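Long-range contact in ethylbenzene dehydrogenase alpha-subunit (Aromatoleum aromaticum, PDB 2IVF), which is the alpha subunit of a molybdenum enzyme of the molybdopterin oxidoreductase family and holds a molybdenum atom, two pterin dinucleotide ligands and an iron-sulfur cluster: residues D377-R389 / I396-H408. Sequence-based numbering, arbitrary orientation.
Sequences DFMPALEGTFSAR and IQVRTVFEGLREH
Leu382 lies over one face of the Phe402 ring, its CD1 4.3 Å from the ring centroid and almost on the normal, a CH-pi contact. The guanidinium of Arg406 takes Glu383 CG on one face, near the rim, and Glu403 OE1 at its edge, in plane. These groups lie beyond the open end of a beta hairpin, strands 385-389 and 395-400, away from its turn, where the second strand runs straight into helix 401-408. Strand 334-336 flanks the hairpin on the side of 395-400, completing a three-stranded antiparallel sheet.

Two antiparallel hydrogen-bonded pairs, Phe386 with Val398 and Ala388 with Ile396, join the strands; Phe386 N to Val398 O measures 2.8 Å and Val398 N to Phe386 O 2.9 Å. On the face carrying these residues Val398 spreads its methyls, CG1 to Ala388 CB and CG2 to Phe386 CB, both at 4.2 Å. The Phe386 ring stacks on Phe359.

Thr400, the N-cap of the helix, uses its hydroxyl twice: OG1 accepts from Glu403 N and donates to Leu382 O in a very short bond of 2.5 Å. A chi1 of 63° sets OG1 between its own backbone N and carbonyl carbon, within bonding distance of both partners. Glu383 OE2 makes a salt bridge with Arg322, and the carboxylate is not paired with Arg406. Glu403 OE1 is gripped from opposite faces of its carboxylate plane, by Arg406 NH1 at 3.1 Å in a salt bridge and by Gly384 N at 3.0 Å, 67° out of that plane.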
loop_
_atom_site.group_PDB
_atom_site.type_symbol
_atom_site.label_atom_id
_atom_site.label_comp_id
_atom_site.label_asym_id
_atom_site.label_seq_id
_atom_site.Cartn_x
_atom_site.Cartn_y
_atom_site.Cartn_z
ATOM N N ASP A 377 -3.118 -50.159 3.972
ATOM C CA ASP A 377 -2.647 -51.456 3.497
ATOM C C ASP A 377 -3.696 -52.115 2.589
ATOM O O ASP A 377 -3.560 -53.279 2.231
ATOM C CB ASP A 377 -2.197 -52.328 4.662
ATOM C CG ASP A 377 -3.295 -52.627 5.647
ATOM O OD1 ASP A 377 -4.445 -52.215 5.428
ATOM O OD2 ASP A 377 -3.000 -53.301 6.657
ATOM N N PHE A 378 -4.725 -51.347 2.223
ATOM C CA PHE A 378 -5.720 -51.761 1.236
ATOM C C PHE A 378 -6.473 -50.527 0.799
ATOM O O PHE A 378 -6.376 -49.504 1.450
ATOM C CB PHE A 378 -6.696 -52.760 1.845
ATOM C CG PHE A 378 -7.743 -52.132 2.702
ATOM C CD1 PHE A 378 -7.467 -51.773 3.993
ATOM C CD2 PHE A 378 -9.003 -51.898 2.214
ATOM C CE1 PHE A 378 -8.429 -51.180 4.783
ATOM C CE2 PHE A 378 -9.966 -51.321 3.004
ATOM C CZ PHE A 378 -9.681 -50.959 4.283
ATOM N N MET A 379 -7.251 -50.610 -0.271
ATOM C CA MET A 379 -8.033 -49.464 -0.719
ATOM C C MET A 379 -9.431 -49.489 -0.111
ATOM O O MET A 379 -10.230 -50.353 -0.441
ATOM C CB MET A 379 -8.159 -49.445 -2.235
ATOM C CG MET A 379 -7.103 -48.620 -2.935
ATOM S SD MET A 379 -7.405 -46.847 -2.788
ATOM C CE MET A 379 -6.885 -46.293 -4.421
ATOM N N PRO A 380 -9.744 -48.515 0.759
ATOM C CA PRO A 380 -11.096 -48.425 1.307
ATOM C C PRO A 380 -12.133 -48.172 0.230
ATOM O O PRO A 380 -11.823 -47.559 -0.783
ATOM C CB PRO A 380 -11.021 -47.214 2.251
ATOM C CG PRO A 380 -9.577 -46.976 2.481
ATOM C CD PRO A 380 -8.855 -47.477 1.294
ATOM N N ALA A 381 -13.362 -48.605 0.474
ATOM C CA ALA A 381 -14.503 -48.249 -0.376
ATOM C C ALA A 381 -14.706 -46.749 -0.346
ATOM O O ALA A 381 -14.440 -46.105 0.677
ATOM C CB ALA A 381 -15.794 -48.947 0.115
ATOM N N LEU A 382 -15.160 -46.197 -1.466
ATOM C CA LEU A 382 -15.659 -44.828 -1.510
ATOM C C LEU A 382 -17.129 -44.896 -1.872
ATOM O O LEU A 382 -18.002 -44.548 -1.065
ATOM C CB LEU A 382 -14.890 -43.985 -2.525
ATOM C CG LEU A 382 -13.539 -43.465 -2.034
ATOM C CD1 LEU A 382 -12.946 -42.573 -3.077
ATOM C CD2 LEU A 382 -13.642 -42.716 -0.690
ATOM N N GLU A 383 -17.416 -45.372 -3.078
ATOM C CA GLU A 383 -18.794 -45.450 -3.522
ATOM C C GLU A 383 -19.494 -46.597 -2.812
ATOM O O GLU A 383 -18.905 -47.651 -2.576
ATOM C CB GLU A 383 -18.869 -45.620 -5.046
ATOM C CG GLU A 383 -18.326 -44.391 -5.858
ATOM C CD GLU A 383 -16.824 -44.428 -6.088
ATOM O OE1 GLU A 383 -16.163 -45.297 -5.481
ATOM O OE2 GLU A 383 -16.299 -43.579 -6.883
ATOM N N GLY A 384 -20.757 -46.399 -2.456
ATOM C CA GLY A 384 -21.576 -47.508 -1.999
ATOM C C GLY A 384 -22.377 -47.273 -0.737
ATOM O O GLY A 384 -22.112 -46.373 0.061
ATOM N N THR A 385 -23.381 -48.104 -0.565
ATOM C CA THR A 385 -24.090 -48.139 0.689
ATOM C C THR A 385 -24.019 -49.566 1.174
ATOM O O THR A 385 -24.189 -50.501 0.404
ATOM C CB THR A 385 -25.530 -47.601 0.548
ATOM O OG1 THR A 385 -25.471 -46.272 -0.010
ATOM C CG2 THR A 385 -26.180 -47.514 1.909
ATOM N N PHE A 386 -23.705 -49.710 2.453
ATOM C CA PHE A 386 -23.365 -50.984 3.030
ATOM C C PHE A 386 -24.177 -51.149 4.303
ATOM O O PHE A 386 -25.019 -50.309 4.633
ATOM C CB PHE A 386 -21.862 -51.033 3.344
ATOM C CG PHE A 386 -20.978 -50.671 2.177
ATOM C CD1 PHE A 386 -20.617 -51.634 1.239
ATOM C CD2 PHE A 386 -20.503 -49.381 2.029
ATOM C CE1 PHE A 386 -19.802 -51.317 0.167
ATOM C CE2 PHE A 386 -19.689 -49.047 0.956
ATOM C CZ PHE A 386 -19.341 -50.018 0.014
ATOM N N SER A 387 -23.934 -52.247 5.003
ATOM C CA SER A 387 -24.562 -52.479 6.292
ATOM C C SER A 387 -23.528 -52.876 7.336
ATOM O O SER A 387 -22.476 -53.417 7.008
ATOM C CB SER A 387 -25.654 -53.542 6.181
ATOM O OG SER A 387 -25.461 -54.366 5.053
ATOM N N ALA A 388 -23.842 -52.568 8.591
ATOM C CA ALA A 388 -23.043 -52.980 9.737
ATOM C C ALA A 388 -23.980 -53.468 10.844
ATOM O O ALA A 388 -25.027 -52.866 11.070
ATOM C CB ALA A 388 -22.207 -51.816 10.225
ATOM N N ARG A 389 -23.615 -54.566 11.508
ATOM C CA ARG A 389 -24.307 -55.011 12.718
ATOM C C ARG A 389 -23.715 -54.327 13.931
ATOM O O ARG A 389 -22.519 -54.425 14.181
ATOM C CB ARG A 389 -24.183 -56.526 12.918
ATOM C CG ARG A 389 -25.300 -57.303 12.304
ATOM C CD ARG A 389 -25.046 -58.822 12.311
ATOM N NE ARG A 389 -25.843 -59.477 11.272
ATOM C CZ ARG A 389 -25.749 -60.763 10.917
ATOM N NH1 ARG A 389 -24.875 -61.570 11.516
ATOM N NH2 ARG A 389 -26.546 -61.253 9.961
ATOM N N ILE A 396 -27.724 -51.746 10.523
ATOM C CA ILE A 396 -28.086 -50.466 9.950
ATOM C C ILE A 396 -27.335 -50.279 8.653
ATOM O O ILE A 396 -26.333 -50.949 8.403
ATOM C CB ILE A 396 -27.762 -49.302 10.899
ATOM C CG1 ILE A 396 -26.283 -49.356 11.337
ATOM C CG2 ILE A 396 -28.717 -49.352 12.105
ATOM C CD1 ILE A 396 -25.831 -48.179 12.139
ATOM N N GLN A 397 -27.849 -49.370 7.833
ATOM C CA GLN A 397 -27.178 -48.934 6.634
ATOM C C GLN A 397 -26.095 -47.941 7.053
ATOM O O GLN A 397 -26.330 -47.095 7.921
ATOM C CB GLN A 397 -28.146 -48.195 5.696
ATOM C CG GLN A 397 -28.997 -49.047 4.743
ATOM C CD GLN A 397 -29.462 -48.211 3.544
ATOM O OE1 GLN A 397 -28.748 -47.297 3.091
ATOM N NE2 GLN A 397 -30.641 -48.507 3.034
ATOM N N VAL A 398 -24.929 -48.052 6.434
ATOM C CA VAL A 398 -23.857 -47.095 6.613
ATOM C C VAL A 398 -23.330 -46.777 5.233
ATOM O O VAL A 398 -23.434 -47.609 4.324
ATOM C CB VAL A 398 -22.731 -47.632 7.511
ATOM C CG1 VAL A 398 -23.282 -47.981 8.909
ATOM C CG2 VAL A 398 -22.043 -48.838 6.871
ATOM N N ARG A 399 -22.796 -45.570 5.072
ATOM C CA ARG A 399 -22.176 -45.185 3.831
ATOM C C ARG A 399 -21.014 -44.281 4.144
ATOM O O ARG A 399 -20.949 -43.703 5.209
ATOM C CB ARG A 399 -23.182 -44.501 2.911
ATOM C CG ARG A 399 -23.540 -43.082 3.301
ATOM C CD ARG A 399 -24.602 -42.504 2.379
ATOM N NE ARG A 399 -25.028 -41.161 2.792
ATOM C CZ ARG A 399 -26.102 -40.524 2.316
ATOM N NH1 ARG A 399 -26.877 -41.066 1.385
ATOM N NH2 ARG A 399 -26.406 -39.325 2.773
ATOM N N THR A 400 -20.114 -44.147 3.190
ATOM C CA THR A 400 -18.960 -43.311 3.359
ATOM C C THR A 400 -19.385 -41.851 3.299
ATOM O O THR A 400 -20.419 -41.525 2.708
ATOM C CB THR A 400 -17.933 -43.568 2.237
ATOM O OG1 THR A 400 -18.492 -43.218 0.971
ATOM C CG2 THR A 400 -17.493 -45.028 2.221
ATOM N N VAL A 401 -18.578 -40.976 3.900
ATOM C CA VAL A 401 -18.778 -39.574 3.749
ATOM C C VAL A 401 -18.852 -39.241 2.267
ATOM O O VAL A 401 -19.721 -38.475 1.849
ATOM C CB VAL A 401 -17.643 -38.767 4.375
ATOM C CG1 VAL A 401 -17.743 -37.288 3.954
ATOM C CG2 VAL A 401 -17.666 -38.946 5.913
ATOM N N PHE A 402 -17.938 -39.824 1.494
ATOM C CA PHE A 402 -17.910 -39.648 0.036
ATOM C C PHE A 402 -19.264 -39.904 -0.643
ATOM O O PHE A 402 -19.662 -39.147 -1.549
ATOM C CB PHE A 402 -16.856 -40.570 -0.592
ATOM C CG PHE A 402 -16.628 -40.319 -2.059
ATOM C CD1 PHE A 402 -15.728 -39.358 -2.469
ATOM C CD2 PHE A 402 -17.323 -41.045 -3.021
ATOM C CE1 PHE A 402 -15.491 -39.123 -3.817
ATOM C CE2 PHE A 402 -17.086 -40.805 -4.379
ATOM C CZ PHE A 402 -16.176 -39.859 -4.761
ATOM N N GLU A 403 -19.922 -40.985 -0.236
ATOM C CA GLU A 403 -21.234 -41.347 -0.787
ATOM C C GLU A 403 -22.280 -40.292 -0.415
ATOM O O GLU A 403 -23.119 -39.929 -1.250
ATOM C CB GLU A 403 -21.651 -42.744 -0.338
ATOM C CG GLU A 403 -22.986 -43.207 -0.922
ATOM C CD GLU A 403 -22.966 -43.563 -2.413
ATOM O OE1 GLU A 403 -21.892 -43.732 -3.028
ATOM O OE2 GLU A 403 -24.079 -43.691 -2.969
ATOM N N GLY A 404 -22.213 -39.760 0.806
ATOM C CA GLY A 404 -23.054 -38.632 1.186
ATOM C C GLY A 404 -22.729 -37.411 0.336
ATOM O O GLY A 404 -23.602 -36.708 -0.160
ATOM N N LEU A 405 -21.454 -37.149 0.174
ATOM C CA LEU A 405 -21.046 -36.036 -0.634
ATOM C C LEU A 405 -21.523 -36.129 -2.073
ATOM O O LEU A 405 -21.860 -35.085 -2.673
ATOM C CB LEU A 405 -19.544 -35.933 -0.604
ATOM C CG LEU A 405 -18.938 -34.726 -1.272
ATOM C CD1 LEU A 405 -19.388 -33.394 -0.618
ATOM C CD2 LEU A 405 -17.412 -34.893 -1.177
ATOM N N ARG A 406 -21.461 -37.328 -2.661
ATOM C CA ARG A 406 -21.975 -37.529 -4.016
ATOM C C ARG A 406 -23.419 -37.065 -4.093
ATOM O O ARG A 406 -23.781 -36.379 -5.027
ATOM C CB ARG A 406 -21.939 -38.998 -4.450
ATOM C CG ARG A 406 -20.555 -39.528 -4.707
ATOM C CD ARG A 406 -20.636 -40.980 -4.995
ATOM N NE ARG A 406 -20.855 -41.220 -6.411
ATOM C CZ ARG A 406 -21.385 -42.327 -6.920
ATOM N NH1 ARG A 406 -21.822 -43.327 -6.150
ATOM N NH2 ARG A 406 -21.488 -42.424 -8.231
ATOM N N GLU A 407 -24.237 -37.447 -3.117
ATOM C CA GLU A 407 -25.633 -36.991 -3.069
ATOM C C GLU A 407 -25.696 -35.456 -2.968
ATOM O O GLU A 407 -26.417 -34.792 -3.699
ATOM C CB GLU A 407 -26.363 -37.676 -1.896
ATOM C CG GLU A 407 -27.766 -37.162 -1.565
ATOM C CD GLU A 407 -28.407 -37.859 -0.324
ATOM O OE1 GLU A 407 -28.527 -37.208 0.758
ATOM O OE2 GLU A 407 -28.803 -39.051 -0.425
ATOM N N HIS A 408 -24.934 -34.909 -2.033
ATOM C CA HIS A 408 -24.990 -33.515 -1.681
ATOM C C HIS A 408 -24.574 -32.648 -2.888
ATOM O O HIS A 408 -25.174 -31.605 -3.149
ATOM C CB HIS A 408 -24.039 -33.326 -0.506
ATOM C CG HIS A 408 -23.807 -31.903 -0.113
ATOM N ND1 HIS A 408 -24.807 -31.097 0.370
ATOM C CD2 HIS A 408 -22.671 -31.172 -0.061
ATOM C CE1 HIS A 408 -24.301 -29.910 0.660
ATOM N NE2 HIS A 408 -23.004 -29.934 0.424
#